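Local coordinates for protein ketosynthase (Streptomyces sp. MSC090213JE08, PDB 6KXD) that probably takes part in acyl-chain elongation as one subunit of the ishigamide ketosynthase/chain length factor pair of a highly reducing type II polyketide synthase, at residues Val252-Glu256 with Arg275-Ala280; Ala284-Ala290 with Ala309-Ala313. All coordinates share one frame; numbering follows the deposited sequence.

Interaction 1. Residues Val252-Glu256 with Arg275-Ala280; sequences VLSVE and RALRRA
Ser254 OG donates a hydrogen bond of 2.8 Å to Ala276 O, reaching it from a position tilted 34° out of the carbonyl plane. From the opposite face of that plane Ala280 N makes its helical bond, so two donors hold this carbonyl; the serine's first torsion puts OG there, between backbone N and carbonyl carbon. The second polar link is a salt bridge between Glu256 OE1 and Arg279 NH1, 3.4 Å apart, whose hydrogen bond is straight (166°) but weak. OE1 sits at the guanidinium edge, although the carboxylate and guanidinium planes are nearly perpendicular. Glu256 OE2 rests 3.4 Å from Arg275 CD. Replacing Glu256 by an alanine is likely to leave Arg279 without this charge partner and uncover Ala276, whose CA lies 3.5 Å from Glu256 CG. Farther along, Leu253 CB packs on Ala280 CB at 3.6 Å. Strand and helix axes approach to 6.9 Å and run roughly antiparallel, 147° between their N-to-C directions. Leu253 and Ser254 form a classic beta bulge opposite Val370 of strand 365-373, against which Ala276 and Ala280 also pack, while Arg279 touches Glu188 of the partner ketosynthase subunit.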
loop_
_atom_site.group_PDB
_atom_site.type_symbol
_atom_site.label_atom_id
_atom_site.label_comp_id
_atom_site.label_asym_id
_atom_site.label_seq_id
_atom_site.Cartn_x
_atom_site.Cartn_y
_atom_site.Cartn_z
ATOM N N VAL B 252 -21.257 3.648 -6.173
ATOM C CA VAL B 252 -20.324 2.616 -6.547
ATOM C C VAL B 252 -21.012 1.261 -6.365
ATOM O O VAL B 252 -21.185 0.786 -5.255
ATOM C CB VAL B 252 -19.021 2.691 -5.729
ATOM C CG1 VAL B 252 -18.083 1.587 -6.160
ATOM C CG2 VAL B 252 -18.342 4.049 -5.826
ATOM N N LEU B 253 -21.441 0.667 -7.486
ATOM C CA LEU B 253 -22.188 -0.562 -7.487
ATOM C C LEU B 253 -21.267 -1.775 -7.360
ATOM O O LEU B 253 -21.629 -2.786 -6.799
ATOM C CB LEU B 253 -22.990 -0.623 -8.790
ATOM C CG LEU B 253 -24.018 0.480 -8.982
ATOM C CD1 LEU B 253 -24.977 0.065 -10.076
ATOM C CD2 LEU B 253 -24.780 0.773 -7.705
ATOM N N SER B 254 -20.108 -1.736 -8.003
ATOM C CA SER B 254 -19.191 -2.826 -7.895
ATOM C C SER B 254 -17.797 -2.358 -8.331
ATOM O O SER B 254 -17.636 -1.425 -9.105
ATOM C CB SER B 254 -19.603 -3.980 -8.742
ATOM O OG SER B 254 -19.540 -3.580 -10.084
ATOM N N VAL B 255 -16.819 -3.023 -7.750
ATOM C CA VAL B 255 -15.432 -2.919 -8.158
ATOM C C VAL B 255 -14.890 -4.333 -8.155
ATOM O O VAL B 255 -14.957 -5.054 -7.155
ATOM C CB VAL B 255 -14.609 -2.023 -7.219
ATOM C CG1 VAL B 255 -13.145 -2.014 -7.625
ATOM C CG2 VAL B 255 -15.162 -0.631 -7.155
ATOM N N GLU B 256 -14.400 -4.745 -9.319
ATOM C CA GLU B 256 -13.911 -6.048 -9.478
ATOM C C GLU B 256 -12.500 -5.943 -10.055
ATOM O O GLU B 256 -12.153 -4.977 -10.753
ATOM C CB GLU B 256 -14.832 -6.878 -10.388
ATOM C CG GLU B 256 -16.169 -7.221 -9.751
ATOM C CD GLU B 256 -16.113 -8.092 -8.494
ATOM O OE1 GLU B 256 -16.827 -7.772 -7.520
ATOM O OE2 GLU B 256 -15.367 -9.087 -8.509
ATOM N N ARG B 275 -17.973 -9.668 -14.653
ATOM C CA ARG B 275 -18.170 -9.891 -13.262
ATOM C C ARG B 275 -18.650 -8.592 -12.600
ATOM O O ARG B 275 -19.571 -8.645 -11.828
ATOM C CB ARG B 275 -16.912 -10.403 -12.553
ATOM C CG ARG B 275 -17.153 -10.935 -11.146
ATOM C CD ARG B 275 -15.936 -11.677 -10.582
ATOM N NE ARG B 275 -16.234 -13.040 -10.121
ATOM C CZ ARG B 275 -16.197 -14.145 -10.884
ATOM N NH1 ARG B 275 -15.879 -14.075 -12.167
ATOM N NH2 ARG B 275 -16.484 -15.326 -10.362
ATOM N N ALA B 276 -18.018 -7.457 -12.909
ATOM C CA ALA B 276 -18.407 -6.189 -12.297
ATOM C C ALA B 276 -19.870 -5.858 -12.650
ATOM O O ALA B 276 -20.679 -5.396 -11.820
ATOM C CB ALA B 276 -17.467 -5.098 -12.712
ATOM N N LEU B 277 -20.234 -6.096 -13.895
ATOM C CA LEU B 277 -21.602 -5.797 -14.319
ATOM C C LEU B 277 -22.600 -6.738 -13.632
ATOM O O LEU B 277 -23.628 -6.281 -13.078
ATOM C CB LEU B 277 -21.659 -5.888 -15.835
ATOM C CG LEU B 277 -20.994 -4.745 -16.598
ATOM C CD1 LEU B 277 -20.815 -5.139 -18.052
ATOM C CD2 LEU B 277 -21.787 -3.445 -16.513
ATOM N N ARG B 278 -22.297 -8.032 -13.620
ATOM C CA ARG B 278 -23.138 -9.002 -12.893
ATOM C C ARG B 278 -23.328 -8.532 -11.444
ATOM O O ARG B 278 -24.472 -8.386 -10.947
ATOM C CB ARG B 278 -22.527 -10.406 -12.987
ATOM C CG ARG B 278 -23.174 -11.431 -12.063
ATOM C CD ARG B 278 -22.921 -12.876 -12.466
ATOM N NE ARG B 278 -21.600 -13.084 -13.058
ATOM C CZ ARG B 278 -20.527 -13.536 -12.408
ATOM N NH1 ARG B 278 -20.580 -13.772 -11.106
ATOM N NH2 ARG B 278 -19.403 -13.752 -13.072
ATOM N N ARG B 279 -22.224 -8.231 -10.761
ATOM C CA ARG B 279 -22.281 -7.900 -9.329
ATOM C C ARG B 279 -23.033 -6.589 -9.085
ATOM O O ARG B 279 -23.632 -6.399 -8.053
ATOM C CB ARG B 279 -20.877 -7.902 -8.722
ATOM C CG ARG B 279 -20.301 -9.307 -8.561
ATOM C CD ARG B 279 -19.300 -9.435 -7.427
ATOM N NE ARG B 279 -19.825 -10.083 -6.228
ATOM C CZ ARG B 279 -19.258 -10.018 -5.021
ATOM N NH1 ARG B 279 -18.240 -9.203 -4.807
ATOM N NH2 ARG B 279 -19.704 -10.774 -4.030
ATOM N N ALA B 280 -22.986 -5.673 -10.041
ATOM C CA ALA B 280 -23.742 -4.457 -9.984
ATOM C C ALA B 280 -25.232 -4.712 -10.274
ATOM O O ALA B 280 -26.063 -3.822 -10.051
ATOM C CB ALA B 280 -23.163 -3.492 -10.978
#

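Interaction 2. Residues Ala284-Ala290 with Ala309-Ala313; sequences AGEVWAA and ALVPA
Val311 meets Val287 and Ala290 where helix 298-310 has just ended, within the thiolase fold of ketosynthases and chain length factors. Val311 is the first residue to leave helical backbone angles, and the loop it begins is joined here to a 3-10 turn, 284-286, and to the strand that follows it, 287-291. The side chain of Val311 can be followed outward. Val311 CB approaches Val287 CB at 4.1 Å. From there the two methyls diverge: Val311 CG1, anti to the carbonyl carbon with chi1 at -59°, goes back to Val287 and lies 3.9 Å from Val287 CG2, whereas Val311 CG2 turns to Ala290 CB at 3.7 Å. One branched residue therefore touches two residues three apart, Val287 and Ala290, on either side of the corner the chain turns at Trp288. Leu316 of the short helix 313-316 also packs against both Val311 and Ala290, and Leu277 of helix 265-280 against both Val287 and Ala284. No hydrogen bond crosses between the segments; most of the remaining contacts are of carbon with carbonyl oxygen, besides Val287 CB against Pro312 CD. Ala284 CB lies 3.3 Å from Leu310 O, close to the end of the helix. The pyrrolidine ring of Pro312, near a bound phosphate that probably came from the crystallisation liquor, lies among carbonyl oxygens of the turn and of Val287. Pro312 CG approaches Gly285 O at 3.5 Å and Val287 O at a similar separation. Pro312 CD is 3.2 Å from Ala284 O, the same oxygen that accepts the 3.1 Å bond from Val287 N that closes the turn.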
loop_
_atom_site.group_PDB
_atom_site.type_symbol
_atom_site.label_atom_id
_atom_site.label_comp_id
_atom_site.label_asym_id
_atom_site.label_seq_id
_atom_site.Cartn_x
_atom_site.Cartn_y
_atom_site.Cartn_z
ATOM N N ALA B 284 -24.843 -5.243 -19.738
ATOM C CA ALA B 284 -23.823 -4.480 -20.424
ATOM C C ALA B 284 -24.450 -3.417 -21.314
ATOM O O ALA B 284 -23.879 -2.363 -21.512
ATOM C CB ALA B 284 -22.936 -5.401 -21.200
ATOM N N GLY B 285 -25.619 -3.728 -21.906
ATOM C CA GLY B 285 -26.377 -2.785 -22.697
ATOM C C GLY B 285 -26.800 -1.553 -21.915
ATOM O O GLY B 285 -27.099 -0.564 -22.488
ATOM N N GLU B 286 -26.806 -1.619 -20.591
ATOM C CA GLU B 286 -27.212 -0.454 -19.800
ATOM C C GLU B 286 -26.065 0.559 -19.659
ATOM O O GLU B 286 -26.272 1.690 -19.209
ATOM C CB GLU B 286 -27.592 -0.879 -18.390
ATOM C CG GLU B 286 -28.848 -1.723 -18.300
ATOM C CD GLU B 286 -29.141 -1.997 -16.838
ATOM O OE1 GLU B 286 -29.263 -3.186 -16.466
ATOM O OE2 GLU B 286 -29.195 -1.007 -16.069
ATOM N N VAL B 287 -24.845 0.168 -20.030
ATOM C CA VAL B 287 -23.707 1.061 -19.838
ATOM C C VAL B 287 -23.849 2.261 -20.751
ATOM O O VAL B 287 -23.967 2.138 -21.964
ATOM C CB VAL B 287 -22.356 0.358 -20.079
ATOM C CG1 VAL B 287 -21.219 1.359 -19.947
ATOM C CG2 VAL B 287 -22.200 -0.822 -19.150
ATOM N N TRP B 288 -23.819 3.448 -20.133
ATOM C CA TRP B 288 -24.033 4.694 -20.804
ATOM C C TRP B 288 -22.702 5.381 -21.077
ATOM O O TRP B 288 -22.555 6.095 -22.082
ATOM C CB TRP B 288 -24.984 5.545 -19.949
ATOM C CG TRP B 288 -25.216 6.954 -20.402
ATOM C CD1 TRP B 288 -26.140 7.403 -21.308
ATOM C CD2 TRP B 288 -24.527 8.115 -19.921
ATOM N NE1 TRP B 288 -26.049 8.764 -21.432
ATOM C CE2 TRP B 288 -25.066 9.226 -20.604
ATOM C CE3 TRP B 288 -23.499 8.312 -18.984
ATOM C CZ2 TRP B 288 -24.617 10.521 -20.363
ATOM C CZ3 TRP B 288 -23.041 9.594 -18.771
ATOM C CH2 TRP B 288 -23.600 10.677 -19.451
ATOM N N ALA B 289 -21.740 5.161 -20.173
ATOM C CA ALA B 289 -20.388 5.681 -20.354
ATOM C C ALA B 289 -19.395 4.611 -19.922
ATOM O O ALA B 289 -19.558 4.008 -18.849
ATOM C CB ALA B 289 -20.186 6.960 -19.558
ATOM N N ALA B 290 -18.453 4.318 -20.814
ATOM C CA ALA B 290 -17.392 3.389 -20.535
ATOM C C ALA B 290 -16.064 4.083 -20.815
ATOM O O ALA B 290 -15.834 4.590 -21.905
ATOM C CB ALA B 290 -17.530 2.157 -21.382
ATOM N N ALA B 309 -16.323 -4.246 -27.599
ATOM C CA ALA B 309 -17.243 -5.381 -27.883
ATOM C C ALA B 309 -18.312 -5.569 -26.793
ATOM O O ALA B 309 -19.385 -6.099 -27.027
ATOM C CB ALA B 309 -16.430 -6.625 -28.018
ATOM N N LEU B 310 -17.965 -5.216 -25.570
ATOM C CA LEU B 310 -18.718 -5.526 -24.412
ATOM C C LEU B 310 -19.822 -4.498 -24.165
ATOM O O LEU B 310 -20.879 -4.893 -23.700
ATOM C CB LEU B 310 -17.807 -5.580 -23.198
ATOM C CG LEU B 310 -18.518 -5.996 -21.921
ATOM C CD1 LEU B 310 -18.658 -7.493 -21.882
ATOM C CD2 LEU B 310 -17.832 -5.488 -20.690
ATOM N N VAL B 311 -19.555 -3.207 -24.397
ATOM C CA VAL B 311 -20.528 -2.180 -24.049
ATOM C C VAL B 311 -21.098 -1.546 -25.308
ATOM O O VAL B 311 -20.538 -1.680 -26.405
ATOM C CB VAL B 311 -19.924 -1.132 -23.086
ATOM C CG1 VAL B 311 -19.452 -1.811 -21.806
ATOM C CG2 VAL B 311 -18.817 -0.362 -23.752
ATOM N N PRO B 312 -22.256 -0.849 -25.222
ATOM C CA PRO B 312 -22.791 -0.152 -26.383
ATOM C C PRO B 312 -21.727 0.791 -26.938
ATOM O O PRO B 312 -21.039 1.469 -26.112
ATOM C CB PRO B 312 -23.958 0.658 -25.817
ATOM C CG PRO B 312 -24.369 -0.103 -24.613
ATOM C CD PRO B 312 -23.067 -0.600 -24.024
ATOM N N ALA B 313 -21.602 0.865 -28.267
ATOM C CA ALA B 313 -20.598 1.732 -28.880
ATOM C C ALA B 313 -20.746 3.175 -28.363
ATOM O O ALA B 313 -19.756 3.858 -28.156
ATOM C CB ALA B 313 -20.683 1.702 -30.381
#

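In the fold
Along the chain interaction 1 is complete before the first residue of interaction 2, their centres about 14 Å apart. Helix 265-280 connects them: its Ala276 and Ala280 meet strand 250-259, while Leu277 turns to the other contact. Leu277 CD2 lies 3.7 Å from Val287 CG2, and its CD1 packs on Ala284 CB and Leu310 CD2. Their strands are also linked through pairing, since 250-259 pairs with 365-373, that strand with 354-360, and 354-360 with 287-291. The helix thus joins strand 250-259 to the loop after helix 298-310 in one continuous packed layer. Interaction 1 also reaches the partner ketosynthase subunit, whereas no other chain of the assembly touches the segments of interaction 2.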